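Long-range contacts in long form salivary protein D7L1 (Aedes aegypti, PDB 3DXL), which sequesters biogenic amines and leukotrienes of the vertebrate host response in separate pockets, thereby assisting blood feeding by the female mosquito: residues D214-K220 / D259-A263; Q151-E155 / C192-R198; R169-C173 / I296-P302. One frame throughout, in Å; residues are numbered along the deposited sequence.

All three contacts lie in the C-terminal odorant-binding-protein-like half of the chain, whose pocket takes biogenic amines. Contact 2 (151-155 with 192-198) joins helices 153-161 and 184-196 near the centre of the molecule. Contact 1 (214-220 with 259-263) follows it in sequence, with its centre about 17 Å away, and packs the end of helix 208-217 on helix 257-271. Contact 3 (169-173 with 296-302) ties the C-terminal hairpin to helix 172-175; its centre is about 19 Å from that of contact 2 and 26 Å from that of contact 1. Its loop encloses contact 1 and crosses contact 2, so interleaved chain segments surround residues that bind noradrenaline.

Contact 1 (D214-K220 / D259-A263); sequences DFKLVNK and DFKEA
F215 and A263 bring the two backbones together, their CA atoms 5.2 Å apart, where the C-terminal end of helix 208-217 meets helix 257-271 in the mainly helical C-terminal domain of this odorant-binding-protein relative. The gap widens toward K220 and D259. Helix 208-217 stops in a Schellman motif: N219, with positive phi, is its C' residue, F215 O accepts from both V218 N and K220 N, and N219 N bonds to K216 O. The turn brings V218 and K220 round to helix 257-271.

F215 supplies the main apolar surface. Its ring runs along the first turn of the partner segment, with CD1 3.7 Å from A263 CB and CE2 3.6 Å from D259 CB, while CZ comes close to the backbone of F260. The D259 carboxylate stands nearly upright to this ring, the planes 82° apart. V218 sets CG2 against the CA and CB of A263, and its CG1 faces E262 O. F260 itself turns away to pack on helix 243-253.

Beyond the apolar patch, water carries much of the polar contact. One molecule donates to both D214 O and A263 O, joining the two backbones, and another links V218 O to E262 OE2, which also bonds to Y284. The D214 carboxylate points past the interface to R267, R270 and Y199.

K220, bent at chi2 (-65°), lays its aliphatic chain across the D259 carboxylate, CD lying 3.4 Å from OD1. The direct salt bridge from NZ to D259 OD1 is long at 3.9 Å. Water completes the link: NZ donates to two molecules, one passing a hydrogen to D259 OD1 and the other to E262 OE1, which it reaches at 2.7 Å.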
loop_
_atom_site.group_PDB
_atom_site.type_symbol
_atom_site.label_atom_id
_atom_site.label_comp_id
_atom_site.label_asym_id
_atom_site.label_seq_id
_atom_site.Cartn_x
_atom_site.Cartn_y
_atom_site.Cartn_z
ATOM N N ASP A 214 -10.460 -2.527 6.289
ATOM C CA ASP A 214 -9.915 -3.003 7.559
ATOM C C ASP A 214 -10.985 -3.340 8.606
ATOM O O ASP A 214 -10.811 -4.270 9.384
ATOM C CB ASP A 214 -8.901 -2.011 8.110
ATOM C CG ASP A 214 -7.568 -2.080 7.379
ATOM O OD1 ASP A 214 -7.344 -3.034 6.589
ATOM O OD2 ASP A 214 -6.740 -1.171 7.605
ATOM N N PHE A 215 -12.102 -2.610 8.594
ATOM C CA PHE A 215 -13.249 -2.989 9.431
ATOM C C PHE A 215 -13.814 -4.348 9.032
ATOM O O PHE A 215 -14.083 -5.200 9.888
ATOM C CB PHE A 215 -14.365 -1.942 9.369
ATOM C CG PHE A 215 -14.271 -0.874 10.432
ATOM C CD1 PHE A 215 -13.109 -0.129 10.588
ATOM C CD2 PHE A 215 -15.367 -0.585 11.239
ATOM C CE1 PHE A 215 -13.027 0.866 11.555
ATOM C CE2 PHE A 215 -15.290 0.413 12.213
ATOM C CZ PHE A 215 -14.122 1.140 12.358
ATOM N N LYS A 216 -13.972 -4.567 7.723
ATOM C CA LYS A 216 -14.531 -5.824 7.265
ATOM C C LYS A 216 -13.630 -6.999 7.623
ATOM O O LYS A 216 -14.112 -8.079 7.959
ATOM C CB LYS A 216 -14.834 -5.775 5.769
ATOM C CG LYS A 216 -15.977 -4.830 5.442
ATOM C CD LYS A 216 -16.313 -4.792 3.967
ATOM C CE LYS A 216 -17.443 -3.799 3.705
ATOM N NZ LYS A 216 -17.655 -3.566 2.247
ATOM N N LEU A 217 -12.316 -6.766 7.609
ATOM C CA LEU A 217 -11.361 -7.811 7.972
ATOM C C LEU A 217 -11.381 -8.200 9.451
ATOM O O LEU A 217 -10.912 -9.278 9.808
ATOM C CB LEU A 217 -9.939 -7.447 7.529
ATOM C CG LEU A 217 -9.732 -7.620 6.023
ATOM C CD1 LEU A 217 -8.489 -6.882 5.560
ATOM C CD2 LEU A 217 -9.687 -9.100 5.631
ATOM N N VAL A 218 -11.931 -7.338 10.307
ATOM C CA VAL A 218 -12.177 -7.727 11.701
ATOM C C VAL A 218 -13.656 -7.983 11.967
ATOM O O VAL A 218 -14.116 -7.932 13.115
ATOM C CB VAL A 218 -11.551 -6.754 12.740
ATOM C CG1 VAL A 218 -10.040 -6.787 12.630
ATOM C CG2 VAL A 218 -12.075 -5.345 12.567
ATOM N N ASN A 219 -14.400 -8.276 10.896
ATOM C CA ASN A 219 -15.800 -8.713 10.998
ATOM C C ASN A 219 -16.725 -7.653 11.600
ATOM O O ASN A 219 -17.652 -7.960 12.357
ATOM C CB ASN A 219 -15.893 -10.059 11.734
ATOM C CG ASN A 219 -14.882 -11.080 11.204
ATOM O OD1 ASN A 219 -14.761 -11.281 9.990
ATOM N ND2 ASN A 219 -14.146 -11.713 12.107
ATOM N N LYS A 220 -16.468 -6.398 11.245
ATOM C CA LYS A 220 -17.269 -5.277 11.724
ATOM C C LYS A 220 -18.005 -4.629 10.564
ATOM O O LYS A 220 -17.454 -4.444 9.479
ATOM C CB LYS A 220 -16.396 -4.247 12.458
ATOM C CG LYS A 220 -15.691 -4.780 13.703
ATOM C CD LYS A 220 -16.669 -5.185 14.800
ATOM C CE LYS A 220 -15.946 -5.832 15.976
ATOM N NZ LYS A 220 -16.915 -6.516 16.875
ATOM N N ASP A 259 -14.266 -0.461 17.597
ATOM C CA ASP A 259 -14.100 -1.150 16.323
ATOM C C ASP A 259 -12.901 -0.614 15.556
ATOM O O ASP A 259 -12.166 -1.392 14.947
ATOM C CB ASP A 259 -15.367 -1.020 15.479
ATOM C CG ASP A 259 -16.512 -1.844 16.015
ATOM O OD1 ASP A 259 -16.308 -2.622 16.967
ATOM O OD2 ASP A 259 -17.614 -1.730 15.450
ATOM N N PHE A 260 -12.708 0.705 15.579
ATOM C CA PHE A 260 -11.530 1.302 14.942
ATOM C C PHE A 260 -10.224 0.767 15.512
ATOM O O PHE A 260 -9.321 0.384 14.758
ATOM C CB PHE A 260 -11.538 2.835 15.002
ATOM C CG PHE A 260 -10.242 3.445 14.558
ATOM C CD1 PHE A 260 -9.919 3.506 13.205
ATOM C CD2 PHE A 260 -9.322 3.907 15.486
ATOM C CE1 PHE A 260 -8.702 4.035 12.789
ATOM C CE2 PHE A 260 -8.112 4.434 15.077
ATOM C CZ PHE A 260 -7.807 4.503 13.729
ATOM N N LYS A 261 -10.097 0.772 16.834
ATOM C CA LYS A 261 -8.876 0.279 17.466
ATOM C C LYS A 261 -8.635 -1.184 17.101
ATOM O O LYS A 261 -7.515 -1.572 16.808
ATOM C CB LYS A 261 -8.924 0.480 18.977
ATOM C CG LYS A 261 -8.907 1.948 19.386
ATOM C CD LYS A 261 -9.167 2.120 20.875
ATOM C CE LYS A 261 -9.196 3.585 21.240
ATOM N NZ LYS A 261 -9.405 3.786 22.707
ATOM N N GLU A 262 -9.698 -1.982 17.079
ATOM C CA GLU A 262 -9.582 -3.377 16.689
ATOM C C GLU A 262 -9.100 -3.530 15.238
ATOM O O GLU A 262 -8.181 -4.307 14.951
ATOM C CB GLU A 262 -10.901 -4.110 16.920
ATOM C CG GLU A 262 -10.758 -5.596 16.762
ATOM C CD GLU A 262 -11.985 -6.406 17.152
ATOM O OE1 GLU A 262 -12.969 -5.852 17.700
ATOM O OE2 GLU A 262 -11.940 -7.624 16.914
ATOM N N ALA A 263 -9.701 -2.762 14.337
ATOM C CA ALA A 263 -9.337 -2.796 12.926
ATOM C C ALA A 263 -7.897 -2.323 12.701
ATOM O O ALA A 263 -7.145 -2.909 11.915
ATOM C CB ALA A 263 -10.300 -1.950 12.139
HETATM O O HOH W 1 -8.076 -4.827 10.005
HETATM O O HOH W 2 -14.199 -8.742 15.695
HETATM O O HOH W 3 -15.000 -7.209 18.938
HETATM O O HOH W 4 -18.361 -4.403 17.944
#

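Contact 2 (Q151-E155 / C192-R198); sequences QSYFE and CVMKGIR
Y153 and F154 pack face-on against helix 184-196 in a helix-to-helix contact of the C-terminal odorant-binding-protein-like domain, beside the amine pocket. The two aromatic side chains at the start of helix 153-161 use CH-pi contacts with different residues. G196 CA lies over one face of the Y153 ring, 3.6 Å from its centroid and offset toward the rim beside CE2. The absence of a side chain on G196 permits this approach of ring to backbone. Y153 CG is roughly anti to the backbone N (chi1 -152°), which carries the ring across to the other helix.

The phenol OH shares a 2.7 Å hydrogen bond with a water that donates to C192 O. The hydroxyl is thereby tied to the helix backbone through one bridging molecule. C192 SG stands obliquely beside the same ring, a sulfur-aromatic contact with SG 4.2 Å from Y153 CE2.

F154 meets apolar branches instead. V193 CG1 sits almost squarely over the centre of its ring, 3.8 Å from the centroid and 11° off the normal. I197 adds CG2 at an oblique approach, 4.0 Å from F154 CE2. Just ahead of the pair, S152 is the N-cap of helix 153-161: its OG accepts from E155 N along a nearly straight bond (167°) and also bonds to E268, which binds noradrenaline.

Past the last turn of helix 184-196, R198 NH1 donates to G196 O from above the carbonyl plane and forms a salt bridge with E7 of helix 6-20. The C192-C157 disulfide joins the two helices covalently, while helix 257-271 borders the F154 side of the contact, where F264 meets F154 edge-to-face and touches both V193 and I197.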
loop_
_atom_site.group_PDB
_atom_site.type_symbol
_atom_site.label_atom_id
_atom_site.label_comp_id
_atom_site.label_asym_id
_atom_site.label_seq_id
_atom_site.Cartn_x
_atom_site.Cartn_y
_atom_site.Cartn_z
ATOM N N GLN A 151 8.832 -5.484 7.955
ATOM C CA GLN A 151 8.802 -4.514 9.049
ATOM C C GLN A 151 7.389 -3.958 9.245
ATOM O O GLN A 151 6.755 -3.504 8.303
ATOM C CB GLN A 151 9.793 -3.375 8.798
ATOM C CG GLN A 151 9.828 -2.358 9.933
ATOM C CD GLN A 151 10.789 -1.216 9.685
ATOM O OE1 GLN A 151 11.028 -0.811 8.541
ATOM N NE2 GLN A 151 11.330 -0.663 10.775
ATOM N N SER A 152 6.892 -3.987 10.479
ATOM C CA SER A 152 5.653 -3.281 10.787
ATOM C C SER A 152 5.722 -1.849 10.269
ATOM O O SER A 152 6.696 -1.139 10.543
ATOM C CB SER A 152 5.475 -3.233 12.294
ATOM O OG SER A 152 4.461 -2.306 12.648
ATOM N N TYR A 153 4.706 -1.402 9.535
ATOM C CA TYR A 153 4.728 -0.022 9.071
ATOM C C TYR A 153 4.679 0.950 10.253
ATOM O O TYR A 153 5.296 2.011 10.235
ATOM C CB TYR A 153 3.615 0.293 8.054
ATOM C CG TYR A 153 4.032 1.417 7.126
ATOM C CD1 TYR A 153 4.496 1.141 5.841
ATOM C CD2 TYR A 153 4.025 2.751 7.547
ATOM C CE1 TYR A 153 4.927 2.155 4.999
ATOM C CE2 TYR A 153 4.452 3.771 6.727
ATOM C CZ TYR A 153 4.908 3.469 5.446
ATOM O OH TYR A 153 5.346 4.477 4.617
ATOM N N PHE A 154 3.918 0.584 11.281
ATOM C CA PHE A 154 3.835 1.407 12.487
ATOM C C PHE A 154 5.219 1.572 13.121
ATOM O O PHE A 154 5.594 2.679 13.509
ATOM C CB PHE A 154 2.858 0.797 13.503
ATOM C CG PHE A 154 1.394 0.919 13.129
ATOM C CD1 PHE A 154 0.492 1.414 14.069
ATOM C CD2 PHE A 154 0.898 0.502 11.897
ATOM C CE1 PHE A 154 -0.861 1.522 13.781
ATOM C CE2 PHE A 154 -0.480 0.608 11.610
ATOM C CZ PHE A 154 -1.355 1.115 12.557
ATOM N N GLU A 155 5.969 0.479 13.232
ATOM C CA GLU A 155 7.320 0.544 13.782
ATOM C C GLU A 155 8.249 1.397 12.943
ATOM O O GLU A 155 9.069 2.131 13.485
ATOM C CB GLU A 155 7.885 -0.846 13.999
ATOM C CG GLU A 155 7.154 -1.564 15.095
ATOM C CD GLU A 155 7.737 -2.909 15.424
ATOM O OE1 GLU A 155 8.808 -3.270 14.882
ATOM O OE2 GLU A 155 7.113 -3.607 16.249
ATOM N N CYS A 192 2.603 9.829 8.718
ATOM C CA CYS A 192 3.402 8.679 8.266
ATOM C C CYS A 192 2.593 7.389 8.339
ATOM O O CYS A 192 2.562 6.611 7.377
ATOM C CB CYS A 192 4.681 8.571 9.106
ATOM S SG CYS A 192 5.796 7.179 8.738
ATOM N N VAL A 193 1.909 7.170 9.460
ATOM C CA VAL A 193 1.162 5.927 9.656
ATOM C C VAL A 193 -0.075 5.868 8.752
ATOM O O VAL A 193 -0.293 4.872 8.058
ATOM C CB VAL A 193 0.758 5.731 11.132
ATOM C CG1 VAL A 193 -0.126 4.510 11.289
ATOM C CG2 VAL A 193 1.995 5.607 12.010
ATOM N N MET A 194 -0.875 6.932 8.764
ATOM C CA MET A 194 -2.121 6.958 7.990
ATOM C C MET A 194 -1.884 6.844 6.483
ATOM O O MET A 194 -2.669 6.219 5.775
ATOM C CB MET A 194 -2.931 8.218 8.310
ATOM C CG MET A 194 -3.408 8.299 9.751
ATOM S SD MET A 194 -4.799 7.214 10.153
ATOM C CE MET A 194 -6.183 8.153 9.476
ATOM N N LYS A 195 -0.802 7.449 5.998
ATOM C CA LYS A 195 -0.450 7.292 4.589
ATOM C C LYS A 195 0.126 5.905 4.324
ATOM O O LYS A 195 -0.125 5.309 3.276
ATOM C CB LYS A 195 0.503 8.397 4.135
ATOM C CG LYS A 195 -0.220 9.711 3.972
ATOM C CD LYS A 195 0.714 10.836 3.611
ATOM C CE LYS A 195 -0.055 12.111 3.339
ATOM N NZ LYS A 195 0.824 13.298 3.451
ATOM N N GLY A 196 0.875 5.369 5.282
ATOM C CA GLY A 196 1.484 4.055 5.125
ATOM C C GLY A 196 0.499 2.911 5.055
ATOM O O GLY A 196 0.778 1.879 4.450
ATOM N N ILE A 197 -0.655 3.074 5.694
ATOM C CA ILE A 197 -1.725 2.084 5.577
ATOM C C ILE A 197 -2.833 2.541 4.638
ATOM O O ILE A 197 -3.882 1.906 4.556
ATOM C CB ILE A 197 -2.295 1.679 6.940
ATOM C CG1 ILE A 197 -2.947 2.906 7.635
ATOM C CG2 ILE A 197 -1.184 0.991 7.734
ATOM C CD1 ILE A 197 -3.642 2.624 8.947
ATOM N N ARG A 198 -2.574 3.649 3.944
ATOM C CA ARG A 198 -3.391 4.091 2.806
ATOM C C ARG A 198 -4.783 4.601 3.193
ATOM O O ARG A 198 -5.675 4.696 2.360
ATOM C CB ARG A 198 -3.451 2.999 1.715
ATOM C CG ARG A 198 -2.263 3.004 0.743
ATOM C CD ARG A 198 -0.954 2.523 1.368
ATOM N NE ARG A 198 0.122 2.457 0.379
ATOM C CZ ARG A 198 1.368 2.076 0.627
ATOM N NH1 ARG A 198 1.750 1.723 1.848
ATOM N NH2 ARG A 198 2.260 2.057 -0.360
HETATM O O HOH W 5 4.198 6.880 5.195
#

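Contact 3 (R169-C173 / I296-P302); sequences RQQLC and IDGKQCP
C173 and C301 in a disulfide, R169 and D297 in a bidentate salt bridge, and I296 packed on L172 join the C-terminal beta hairpin to 169-173, which leads into helix 172-175. The hairpin pairs strands 295-296 and 299-300 through a type I' turn from I296 to K299, with backbone bonds running both ways between these two residues.

The salt bridge lies at the turn. R169 grips D297 side-on, NE donating to OD2 at 2.7 Å and NH2 to OD1 at 3.0 Å, both along nearly straight bonds. Each oxygen uses its syn lone pair, and the guanidinium and carboxylate planes lie only 15° apart. A bend at chi2 (64°) turns the arginine so that its NE edge faces the aspartate. NH1 is held by N159 and Y162 O, which further fixes the rotation of the group, while L172 CD1 lies over one guanidinium face.

Apolar contacts centre on I296. Its CD1 packs on L172 CB at 3.8 Å, its CG2 lies near the R169 chain, and its CG1 rests 3.7 Å from C173 SG. L172 and I296 also neighbour E158 and R176, respectively, residues that bind noradrenaline, so the hairpin is fastened close to the amine pocket.

The covalent link follows: C173 SG bonds to C301 SG at 2.0 Å, with a C-S-S-C torsion of -81°.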
loop_
_atom_site.group_PDB
_atom_site.type_symbol
_atom_site.label_atom_id
_atom_site.label_comp_id
_atom_site.label_asym_id
_atom_site.label_seq_id
_atom_site.Cartn_x
_atom_site.Cartn_y
_atom_site.Cartn_z
ATOM N N ARG A 169 11.592 8.287 22.917
ATOM C CA ARG A 169 11.135 6.905 22.834
ATOM C C ARG A 169 10.009 6.603 23.817
ATOM O O ARG A 169 9.070 5.876 23.494
ATOM C CB ARG A 169 12.315 5.946 23.036
ATOM C CG ARG A 169 12.009 4.496 22.701
ATOM C CD ARG A 169 11.699 4.365 21.221
ATOM N NE ARG A 169 11.833 2.994 20.753
ATOM C CZ ARG A 169 11.659 2.629 19.485
ATOM N NH1 ARG A 169 11.360 3.533 18.565
ATOM N NH2 ARG A 169 11.806 1.357 19.146
ATOM N N GLN A 170 10.101 7.194 25.008
ATOM C CA GLN A 170 9.138 6.971 26.093
ATOM C C GLN A 170 7.701 7.325 25.715
ATOM O O GLN A 170 6.762 6.771 26.273
ATOM C CB GLN A 170 9.567 7.742 27.354
ATOM C CG GLN A 170 9.601 9.265 27.183
ATOM C CD GLN A 170 10.166 10.002 28.390
ATOM O OE1 GLN A 170 9.742 9.777 29.521
ATOM N NE2 GLN A 170 11.117 10.895 28.147
ATOM N N GLN A 171 7.530 8.235 24.759
ATOM C CA GLN A 171 6.192 8.637 24.343
ATOM C C GLN A 171 5.405 7.504 23.694
ATOM O O GLN A 171 4.181 7.559 23.641
ATOM C CB GLN A 171 6.248 9.845 23.417
ATOM C CG GLN A 171 6.770 11.109 24.086
ATOM C CD GLN A 171 6.646 12.314 23.185
ATOM O OE1 GLN A 171 5.573 12.611 22.659
ATOM N NE2 GLN A 171 7.747 13.022 23.000
ATOM N N LEU A 172 6.105 6.478 23.215
ATOM C CA LEU A 172 5.420 5.354 22.584
ATOM C C LEU A 172 4.484 4.640 23.561
ATOM O O LEU A 172 3.506 4.042 23.137
ATOM C CB LEU A 172 6.417 4.379 21.964
ATOM C CG LEU A 172 7.181 4.911 20.749
ATOM C CD1 LEU A 172 8.061 3.803 20.195
ATOM C CD2 LEU A 172 6.237 5.439 19.664
ATOM N N CYS A 173 4.782 4.705 24.860
ATOM C CA CYS A 173 3.904 4.126 25.876
ATOM C C CYS A 173 2.486 4.662 25.748
ATOM O O CYS A 173 1.524 3.897 25.804
ATOM C CB CYS A 173 4.446 4.407 27.277
ATOM S SG CYS A 173 5.956 3.510 27.649
ATOM N N ILE A 296 8.091 -1.071 26.025
ATOM C CA ILE A 296 8.747 -0.504 24.845
ATOM C C ILE A 296 10.230 -0.869 24.913
ATOM O O ILE A 296 10.922 -0.492 25.862
ATOM C CB ILE A 296 8.573 1.042 24.742
ATOM C CG1 ILE A 296 7.092 1.452 24.804
ATOM C CG2 ILE A 296 9.254 1.593 23.481
ATOM C CD1 ILE A 296 6.215 0.936 23.669
ATOM N N ASP A 297 10.701 -1.608 23.908
ATOM C CA ASP A 297 12.082 -2.115 23.858
ATOM C C ASP A 297 12.484 -2.818 25.161
ATOM O O ASP A 297 13.591 -2.622 25.667
ATOM C CB ASP A 297 13.082 -0.993 23.539
ATOM C CG ASP A 297 12.621 -0.093 22.411
ATOM O OD1 ASP A 297 12.188 -0.609 21.356
ATOM O OD2 ASP A 297 12.706 1.140 22.585
ATOM N N GLY A 298 11.568 -3.615 25.705
ATOM C CA GLY A 298 11.817 -4.350 26.944
ATOM C C GLY A 298 11.608 -3.550 28.221
ATOM O O GLY A 298 11.512 -4.137 29.305
ATOM N N LYS A 299 11.551 -2.220 28.098
ATOM C CA LYS A 299 11.350 -1.338 29.247
ATOM C C LYS A 299 9.869 -1.224 29.598
ATOM O O LYS A 299 9.021 -1.065 28.715
ATOM C CB LYS A 299 11.934 0.054 28.986
ATOM C CG LYS A 299 13.442 0.089 28.765
ATOM C CD LYS A 299 13.951 1.523 28.738
ATOM C CE LYS A 299 15.454 1.591 28.519
ATOM N NZ LYS A 299 15.835 1.365 27.093
ATOM N N GLN A 300 9.567 -1.305 30.891
ATOM C CA GLN A 300 8.193 -1.212 31.382
ATOM C C GLN A 300 7.658 0.211 31.285
ATOM O O GLN A 300 8.326 1.167 31.688
ATOM C CB GLN A 300 8.107 -1.686 32.835
ATOM C CG GLN A 300 8.555 -3.123 33.072
ATOM C CD GLN A 300 7.505 -4.144 32.676
ATOM O OE1 GLN A 300 6.326 -4.009 33.011
ATOM N NE2 GLN A 300 7.932 -5.183 31.970
ATOM N N CYS A 301 6.449 0.344 30.747
ATOM C CA CYS A 301 5.775 1.637 30.685
ATOM C C CYS A 301 5.190 2.002 32.047
ATOM O O CYS A 301 4.614 1.143 32.719
ATOM C CB CYS A 301 4.675 1.624 29.622
ATOM S SG CYS A 301 5.301 1.604 27.934
ATOM N N PRO A 302 5.340 3.276 32.461
ATOM C CA PRO A 302 4.784 3.732 33.741
ATOM C C PRO A 302 3.251 3.793 33.746
ATOM O O PRO A 302 2.646 4.084 34.787
ATOM C CB PRO A 302 5.383 5.133 33.906
ATOM C CG PRO A 302 5.694 5.582 32.528
ATOM C CD PRO A 302 6.057 4.354 31.754
#